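Local atomic coordinates of beta-galactosidase (Marinomonas sp. ef1, PDB entry 6Y2K), a protein that hydrolyses terminal beta-D-galactosyl residues of beta-galactosides, as a cold-active GH42 glycosidase that assembles as a hexamer. Residues T533-S538 with G544-W549; F436-R441 with G580-N585; H548-I553 with L561-G566. All coordinates share one frame; numbering follows the deposited sequence.

Contact 1 (T533-S538 with G544-W549)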
# COMPACT_ATOMS: atom_id res chain seq x y z
N THR A 533 -18.43 -0.63 -6.89
CA THR A 533 -19.32 0.52 -6.77
C THR A 533 -20.40 0.22 -5.73
O THR A 533 -21.30 -0.59 -5.97
CB THR A 533 -19.91 0.92 -8.14
OG1 THR A 533 -18.84 1.23 -9.04
CG2 THR A 533 -20.83 2.14 -8.03
N GLN A 534 -20.29 0.89 -4.58
CA GLN A 534 -21.12 0.67 -3.40
C GLN A 534 -21.73 2.00 -2.94
O GLN A 534 -21.13 2.72 -2.13
CB GLN A 534 -20.28 0.02 -2.31
CG GLN A 534 -19.76 -1.36 -2.72
CD GLN A 534 -19.07 -2.13 -1.61
OE1 GLN A 534 -19.14 -1.78 -0.42
NE2 GLN A 534 -18.37 -3.21 -1.99
N PRO A 535 -22.91 2.36 -3.49
CA PRO A 535 -23.55 3.65 -3.17
C PRO A 535 -23.78 3.92 -1.68
O PRO A 535 -24.07 2.98 -0.91
CB PRO A 535 -24.89 3.56 -3.91
CG PRO A 535 -24.60 2.68 -5.07
CD PRO A 535 -23.64 1.65 -4.55
N ALA A 536 -23.67 5.19 -1.28
CA ALA A 536 -23.85 5.60 0.10
C ALA A 536 -25.33 5.55 0.49
O ALA A 536 -26.21 5.80 -0.34
CB ALA A 536 -23.27 6.99 0.33
N VAL A 537 -25.57 5.21 1.75
CA VAL A 537 -26.90 5.11 2.34
C VAL A 537 -26.92 5.98 3.60
O VAL A 537 -25.94 6.05 4.33
CB VAL A 537 -27.23 3.64 2.69
CG1 VAL A 537 -28.57 3.53 3.40
CG2 VAL A 537 -27.22 2.79 1.42
N SER A 538 -28.06 6.65 3.82
CA SER A 538 -28.29 7.47 5.01
C SER A 538 -29.77 7.35 5.38
O SER A 538 -30.49 6.58 4.75
CB SER A 538 -27.88 8.92 4.74
OG SER A 538 -28.63 9.48 3.68
N GLY A 544 -24.23 4.12 5.95
CA GLY A 544 -23.34 3.07 5.49
C GLY A 544 -23.36 2.99 3.98
O GLY A 544 -23.52 4.02 3.31
N LYS A 545 -23.22 1.78 3.45
CA LYS A 545 -23.25 1.52 2.02
C LYS A 545 -24.20 0.38 1.67
O LYS A 545 -24.59 -0.43 2.52
CB LYS A 545 -21.85 1.18 1.51
CG LYS A 545 -20.80 2.23 1.83
CD LYS A 545 -19.44 1.80 1.31
CE LYS A 545 -18.42 2.93 1.42
NZ LYS A 545 -17.06 2.39 1.15
N LEU A 546 -24.56 0.35 0.38
CA LEU A 546 -25.21 -0.79 -0.24
C LEU A 546 -24.31 -1.34 -1.33
O LEU A 546 -23.47 -0.62 -1.87
CB LEU A 546 -26.56 -0.37 -0.82
CG LEU A 546 -26.58 0.54 -2.06
CD1 LEU A 546 -26.58 -0.27 -3.36
CD2 LEU A 546 -27.81 1.43 -2.00
N LYS A 547 -24.49 -2.62 -1.66
CA LYS A 547 -23.70 -3.29 -2.69
C LYS A 547 -24.55 -4.29 -3.47
O LYS A 547 -25.58 -4.75 -2.98
CB LYS A 547 -22.49 -3.99 -2.08
CG LYS A 547 -22.80 -4.96 -0.95
CD LYS A 547 -21.52 -5.37 -0.23
CE LYS A 547 -21.80 -6.36 0.90
NZ LYS A 547 -20.52 -6.92 1.46
N HIS A 548 -24.12 -4.57 -4.70
CA HIS A 548 -24.61 -5.69 -5.54
C HIS A 548 -25.96 -5.50 -6.20
O HIS A 548 -26.11 -5.79 -7.40
CB HIS A 548 -24.61 -7.04 -4.78
CG HIS A 548 -23.31 -7.37 -4.12
ND1 HIS A 548 -23.24 -8.16 -2.99
CD2 HIS A 548 -22.04 -7.02 -4.42
CE1 HIS A 548 -21.97 -8.28 -2.63
NE2 HIS A 548 -21.23 -7.60 -3.48
N TRP A 549 -26.95 -5.05 -5.43
CA TRP A 549 -28.34 -4.97 -5.86
C TRP A 549 -28.97 -3.69 -5.30
O TRP A 549 -28.94 -3.46 -4.10
CB TRP A 549 -29.09 -6.20 -5.35
CG TRP A 549 -30.40 -6.41 -5.99
CD1 TRP A 549 -31.62 -6.01 -5.53
CD2 TRP A 549 -30.64 -7.08 -7.23
NE1 TRP A 549 -32.61 -6.39 -6.41
CE2 TRP A 549 -32.03 -7.05 -7.46
CE3 TRP A 549 -29.80 -7.70 -8.18
CZ2 TRP A 549 -32.62 -7.62 -8.60
CZ3 TRP A 549 -30.38 -8.26 -9.30
CH2 TRP A 549 -31.78 -8.22 -9.51
O HOH W 1 -21.65 -3.15 -5.20
O HOH W 2 -17.64 -5.29 0.51
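A beta hairpin of the trimerisation domain brings strand 536-538 against strand 544-547, and Val537 with Gly544 is its antiparallel hydrogen-bonded pair. Val537 N gives a bond of 2.8 Å to Gly544 O, and Gly544 N returns one of 3.0 Å to Val537 O. Ala536 and Lys545 follow as the non-hydrogen-bonded pair, their side chains diverging. Beyond them Leu546 N reaches Pro535 O at 3.0 Å.

Leu546 carries the apolar part of the contact by spreading its two methyls over separate partners. CD1 lies 3.7 Å from Pro535 CD, at the proline ring, while CD2 meets Val537 CG2 at the same 3.7 Å. With chi1 at 70°, Leu546 CG sits between its own backbone N and carbonyl carbon, and from there the fork opens onto both residues. Beside Pro535, Gln534 and Lys547 run alongside each other in the same direction, Gln534 CG 3.8 Å from Lys547 CB. The amide end of Gln534 has its main partner in Glu531 O, through NE2. A water joins Thr533 O to His548 N where the hairpin strands part.

Strand 559-563 flanks the hairpin beside strand 536-538, and strand 581-583 does so beside strand 544-547; Leu546 also packs on Ser581 of the latter. At Thr533 the segment touches Leu287 of a second subunit, and at Ser538 it touches Tyr605 of a third.

Contact 2 (F436-R441 with G580-N585)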
# COMPACT_ATOMS: atom_id res chain seq x y z
N PHE A 436 -28.00 -17.55 -1.42
CA PHE A 436 -27.45 -18.17 -0.21
C PHE A 436 -26.54 -17.22 0.57
O PHE A 436 -26.63 -17.16 1.81
CB PHE A 436 -26.69 -19.47 -0.55
CG PHE A 436 -26.35 -20.28 0.66
CD1 PHE A 436 -25.23 -19.97 1.43
CD2 PHE A 436 -27.16 -21.33 1.05
CE1 PHE A 436 -24.93 -20.71 2.56
CE2 PHE A 436 -26.86 -22.07 2.18
CZ PHE A 436 -25.74 -21.76 2.93
N PHE A 437 -25.68 -16.49 -0.13
CA PHE A 437 -24.76 -15.55 0.52
C PHE A 437 -25.57 -14.47 1.26
O PHE A 437 -25.26 -14.13 2.40
CB PHE A 437 -23.83 -14.85 -0.49
CG PHE A 437 -22.81 -15.74 -1.15
CD1 PHE A 437 -22.85 -17.14 -1.11
CD2 PHE A 437 -21.81 -15.14 -1.92
CE1 PHE A 437 -21.91 -17.90 -1.78
CE2 PHE A 437 -20.86 -15.90 -2.59
CZ PHE A 437 -20.91 -17.28 -2.52
N TRP A 438 -26.58 -13.92 0.59
CA TRP A 438 -27.42 -12.87 1.16
C TRP A 438 -28.15 -13.38 2.41
O TRP A 438 -28.15 -12.69 3.44
CB TRP A 438 -28.40 -12.34 0.11
CG TRP A 438 -29.40 -11.32 0.63
CD1 TRP A 438 -30.74 -11.45 0.62
CD2 TRP A 438 -29.11 -10.05 1.22
NE1 TRP A 438 -31.33 -10.34 1.17
CE2 TRP A 438 -30.36 -9.46 1.55
CE3 TRP A 438 -27.93 -9.35 1.51
CZ2 TRP A 438 -30.46 -8.18 2.15
CZ3 TRP A 438 -28.03 -8.08 2.11
CH2 TRP A 438 -29.29 -7.52 2.44
N CYS A 439 -28.74 -14.58 2.33
CA CYS A 439 -29.40 -15.20 3.49
C CYS A 439 -28.41 -15.37 4.66
O CYS A 439 -28.71 -15.02 5.81
CB CYS A 439 -30.02 -16.55 3.13
SG CYS A 439 -31.47 -16.51 2.04
N TYR A 440 -27.22 -15.87 4.33
CA TYR A 440 -26.16 -16.10 5.32
C TYR A 440 -25.71 -14.80 5.98
O TYR A 440 -25.51 -14.77 7.18
CB TYR A 440 -24.95 -16.78 4.67
CG TYR A 440 -23.94 -17.32 5.64
CD1 TYR A 440 -22.87 -16.52 6.08
CD2 TYR A 440 -24.02 -18.62 6.12
CE1 TYR A 440 -21.93 -17.02 6.97
CE2 TYR A 440 -23.07 -19.12 7.00
CZ TYR A 440 -22.04 -18.32 7.43
OH TYR A 440 -21.09 -18.82 8.29
N ARG A 441 -25.55 -13.73 5.20
CA ARG A 441 -25.13 -12.43 5.74
C ARG A 441 -26.23 -11.72 6.56
O ARG A 441 -25.93 -11.01 7.53
CB ARG A 441 -24.59 -11.52 4.64
CG ARG A 441 -23.34 -12.05 3.95
CD ARG A 441 -22.16 -12.21 4.90
NE ARG A 441 -21.01 -12.86 4.28
CZ ARG A 441 -19.91 -13.24 4.93
NH1 ARG A 441 -19.77 -13.02 6.23
NH2 ARG A 441 -18.91 -13.83 4.27
N GLY A 580 -34.97 -2.77 -0.34
CA GLY A 580 -34.76 -2.86 -1.78
C GLY A 580 -33.32 -2.91 -2.26
O GLY A 580 -33.09 -3.11 -3.45
N SER A 581 -32.35 -2.72 -1.36
CA SER A 581 -30.92 -2.85 -1.69
C SER A 581 -30.21 -3.72 -0.68
O SER A 581 -30.64 -3.81 0.48
CB SER A 581 -30.25 -1.47 -1.74
OG SER A 581 -30.86 -0.62 -2.72
N CYS A 582 -29.13 -4.38 -1.12
CA CYS A 582 -28.32 -5.23 -0.24
C CYS A 582 -27.37 -4.36 0.61
O CYS A 582 -26.19 -4.16 0.29
CB CYS A 582 -27.58 -6.33 -1.00
SG CYS A 582 -28.71 -7.50 -1.81
N ILE A 583 -27.94 -3.84 1.68
CA ILE A 583 -27.23 -2.98 2.63
C ILE A 583 -26.13 -3.75 3.34
O ILE A 583 -26.20 -4.99 3.48
CB ILE A 583 -28.20 -2.31 3.63
CG1 ILE A 583 -29.04 -3.35 4.40
CG2 ILE A 583 -29.09 -1.32 2.89
CD1 ILE A 583 -29.95 -2.79 5.47
N ASP A 584 -25.10 -3.03 3.78
CA ASP A 584 -23.93 -3.63 4.42
C ASP A 584 -24.22 -4.17 5.83
O ASP A 584 -25.31 -3.97 6.39
CB ASP A 584 -22.72 -2.66 4.41
CG ASP A 584 -22.90 -1.43 5.31
OD1 ASP A 584 -23.69 -1.44 6.28
OD2 ASP A 584 -22.20 -0.42 5.04
N ASN A 585 -23.24 -4.87 6.40
CA ASN A 585 -23.39 -5.50 7.72
C ASN A 585 -23.80 -4.51 8.83
O ASN A 585 -24.65 -4.83 9.68
CB ASN A 585 -22.08 -6.23 8.10
CG ASN A 585 -22.07 -6.74 9.53
OD1 ASN A 585 -21.52 -6.09 10.42
ND2 ASN A 585 -22.68 -7.88 9.76
O HOH W 3 -23.52 -9.80 7.67
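Trp438, on helix 435-448, lays one face of its indole over Cys582 of strand 581-583, a sulfur-aromatic contact between a helix and the edge strand of the mixed sheet in the trimerisation domain. The sulfur is almost straight above the six-membered ring: Cys582 SG is 3.9 Å from the centroid of that Trp438 ring and only 11° off its normal. Cys582 CB covers the same ring at a more slanting angle, adding a CH-pi contact, and comes to 3.6 Å from Trp438 CZ3. What carries the indole away from the helix and across to the strand is a Trp438 CG set anti to the backbone N (chi1 175°). Trp438 NE1 donates to Pro471 O, a bond that should help fix the rotation of the indole. Leu588 of helix 585-598 also packs on the indole, which is buried.

The axes of 436-441 and 581-583 approach to 10.7 Å and run at 45°, a distance the indole bridges. A weak bond from Ile583 N to Ser581 O closes an inverse gamma turn around Cys582. Farther along, a water links Arg441 O to Asn585 ND2 at the start of helix 585-598. At the rim of the indole, Ile583 O lies in the ring plane, 3.8 Å from Trp438 CZ3.

Contact 3 (H548-I553 with L561-G566)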
# COMPACT_ATOMS: atom_id res chain seq x y z
N HIS A 548 -24.12 -4.57 -4.70
CA HIS A 548 -24.61 -5.69 -5.54
C HIS A 548 -25.96 -5.50 -6.20
O HIS A 548 -26.11 -5.79 -7.40
CB HIS A 548 -24.61 -7.04 -4.78
CG HIS A 548 -23.31 -7.37 -4.12
ND1 HIS A 548 -23.24 -8.16 -2.99
CD2 HIS A 548 -22.04 -7.02 -4.42
CE1 HIS A 548 -21.97 -8.28 -2.63
NE2 HIS A 548 -21.23 -7.60 -3.48
N TRP A 549 -26.95 -5.05 -5.43
CA TRP A 549 -28.34 -4.97 -5.86
C TRP A 549 -28.97 -3.69 -5.30
O TRP A 549 -28.94 -3.46 -4.10
CB TRP A 549 -29.09 -6.20 -5.35
CG TRP A 549 -30.40 -6.41 -5.99
CD1 TRP A 549 -31.62 -6.01 -5.53
CD2 TRP A 549 -30.64 -7.08 -7.23
NE1 TRP A 549 -32.61 -6.39 -6.41
CE2 TRP A 549 -32.03 -7.05 -7.46
CE3 TRP A 549 -29.80 -7.70 -8.18
CZ2 TRP A 549 -32.62 -7.62 -8.60
CZ3 TRP A 549 -30.38 -8.26 -9.30
CH2 TRP A 549 -31.78 -8.22 -9.51
N HIS A 550 -29.54 -2.89 -6.19
CA HIS A 550 -29.94 -1.51 -5.89
C HIS A 550 -31.23 -1.21 -6.65
O HIS A 550 -31.20 -0.75 -7.79
CB HIS A 550 -28.77 -0.58 -6.29
CG HIS A 550 -29.01 0.88 -6.04
ND1 HIS A 550 -28.47 1.86 -6.85
CD2 HIS A 550 -29.67 1.54 -5.06
CE1 HIS A 550 -28.81 3.05 -6.39
NE2 HIS A 550 -29.53 2.88 -5.30
N GLU A 551 -32.36 -1.51 -6.02
CA GLU A 551 -33.67 -1.32 -6.67
C GLU A 551 -34.06 0.15 -6.70
O GLU A 551 -33.93 0.84 -5.69
CB GLU A 551 -34.76 -2.14 -5.97
CG GLU A 551 -34.62 -3.63 -6.24
CD GLU A 551 -35.47 -4.50 -5.33
OE1 GLU A 551 -36.28 -3.96 -4.53
OE2 GLU A 551 -35.31 -5.73 -5.44
N GLN A 552 -34.54 0.60 -7.86
CA GLN A 552 -35.09 1.94 -8.03
C GLN A 552 -36.60 1.83 -7.76
O GLN A 552 -37.32 1.17 -8.53
CB GLN A 552 -34.84 2.44 -9.46
CG GLN A 552 -35.39 3.83 -9.75
CD GLN A 552 -35.18 4.24 -11.20
OE1 GLN A 552 -34.05 4.24 -11.71
NE2 GLN A 552 -36.26 4.60 -11.87
N ILE A 553 -37.06 2.48 -6.69
CA ILE A 553 -38.40 2.24 -6.13
C ILE A 553 -39.21 3.53 -6.04
O ILE A 553 -38.67 4.59 -5.71
CB ILE A 553 -38.30 1.59 -4.73
CG1 ILE A 553 -37.74 0.16 -4.85
CG2 ILE A 553 -39.65 1.54 -4.02
CD1 ILE A 553 -37.31 -0.45 -3.53
N LEU A 561 -34.26 4.29 5.38
CA LEU A 561 -32.96 4.46 4.73
C LEU A 561 -33.17 4.88 3.28
O LEU A 561 -34.11 4.41 2.64
CB LEU A 561 -32.16 3.15 4.76
CG LEU A 561 -31.80 2.55 6.12
CD1 LEU A 561 -31.17 1.17 5.95
CD2 LEU A 561 -30.85 3.44 6.91
N LYS A 562 -32.30 5.74 2.77
CA LYS A 562 -32.33 6.19 1.38
C LYS A 562 -30.92 6.34 0.83
O LYS A 562 -29.98 6.52 1.59
CB LYS A 562 -33.02 7.56 1.28
CG LYS A 562 -34.43 7.60 1.84
CD LYS A 562 -35.15 8.90 1.54
CE LYS A 562 -34.44 10.11 2.12
NZ LYS A 562 -35.38 11.23 2.36
N ASP A 563 -30.78 6.29 -0.49
CA ASP A 563 -29.48 6.62 -1.13
C ASP A 563 -29.32 8.14 -1.29
O ASP A 563 -30.23 8.90 -0.94
CB ASP A 563 -29.27 5.83 -2.43
CG ASP A 563 -30.25 6.18 -3.55
OD1 ASP A 563 -30.79 7.31 -3.60
OD2 ASP A 563 -30.45 5.28 -4.40
N ASP A 564 -28.18 8.58 -1.82
CA ASP A 564 -27.91 10.04 -1.96
C ASP A 564 -28.87 10.75 -2.92
O ASP A 564 -29.09 11.95 -2.76
CB ASP A 564 -26.46 10.32 -2.39
CG ASP A 564 -25.44 10.20 -1.25
OD1 ASP A 564 -25.80 9.94 -0.07
OD2 ASP A 564 -24.25 10.39 -1.55
N GLY A 565 -29.42 10.03 -3.89
CA GLY A 565 -30.48 10.55 -4.75
C GLY A 565 -31.87 10.60 -4.13
O GLY A 565 -32.83 10.96 -4.80
N GLY A 566 -31.98 10.21 -2.85
CA GLY A 566 -33.26 10.17 -2.15
C GLY A 566 -34.15 8.99 -2.49
O GLY A 566 -35.32 8.97 -2.06
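His550 and Asp563 hold the nearest CA atoms of segments 548-553 and 561-566, yet these are 9.4 Å apart, so the backbones do not pair and side chains alone make the meeting. The chain turns a corner at His548 into strand 549-555; on the other side, strand 559-563 runs into a type I turn from Asp563 to Gly566, closed by a 2.9 Å bond from Gly566 N to Asp563 O.

The bridge is a single His-carboxylate hydrogen bond: His550 NE2 donates to Asp563 OD2 at 2.7 Å, fairly straight with 155° at the hydrogen. Asp563 OD2 uses its anti lone pair and lies in the imidazole plane, whereas the carboxylate itself is turned 71° from the ring. The imidazole reaches across because His550 CG is anti to the backbone N (chi1 180°). On its other nitrogen, His550 ND1 is bonded to Asp527 OD2. A leucine in place of His550 would probably leave Asp563 OD2 and Asp527 OD2 without the ring nitrogens that now link them. Asp563 OD1 meanwhile accepts from Asn567 N, which ties the carboxylate to the chain just past the turn.

Bonds at both ring nitrogens restrain the imidazole's rotation. With an aspartate at each, His550 is likely to be drawn toward its protonated, positively charged form, which would add charge attraction to both bonds.

By their centres contact 1 lies between the others, about 8 Å from contact 3 and about 11 Å from contact 2, which are about 14 Å apart. Contacts 1 and 3 share His548 and Trp549, where the chain leaves the hairpin for strand 549-555. Strand 581-583 joins contact 2 to both others: Lys547 N reaches Cys582 O at 3.0 Å, and Cys582 N reaches Trp549 O at 3.1 Å. Contacts 1 and 3 touch neighbouring subunits, whereas contact 2 is buried and no other subunit touches its segments. Helix 435-448 faces the barrel-side part of the chain, as through the Arg441 salt bridge to Glu282. A glycerol, probably from crystallisation, sits about 3 Å from the Lys545 side chain.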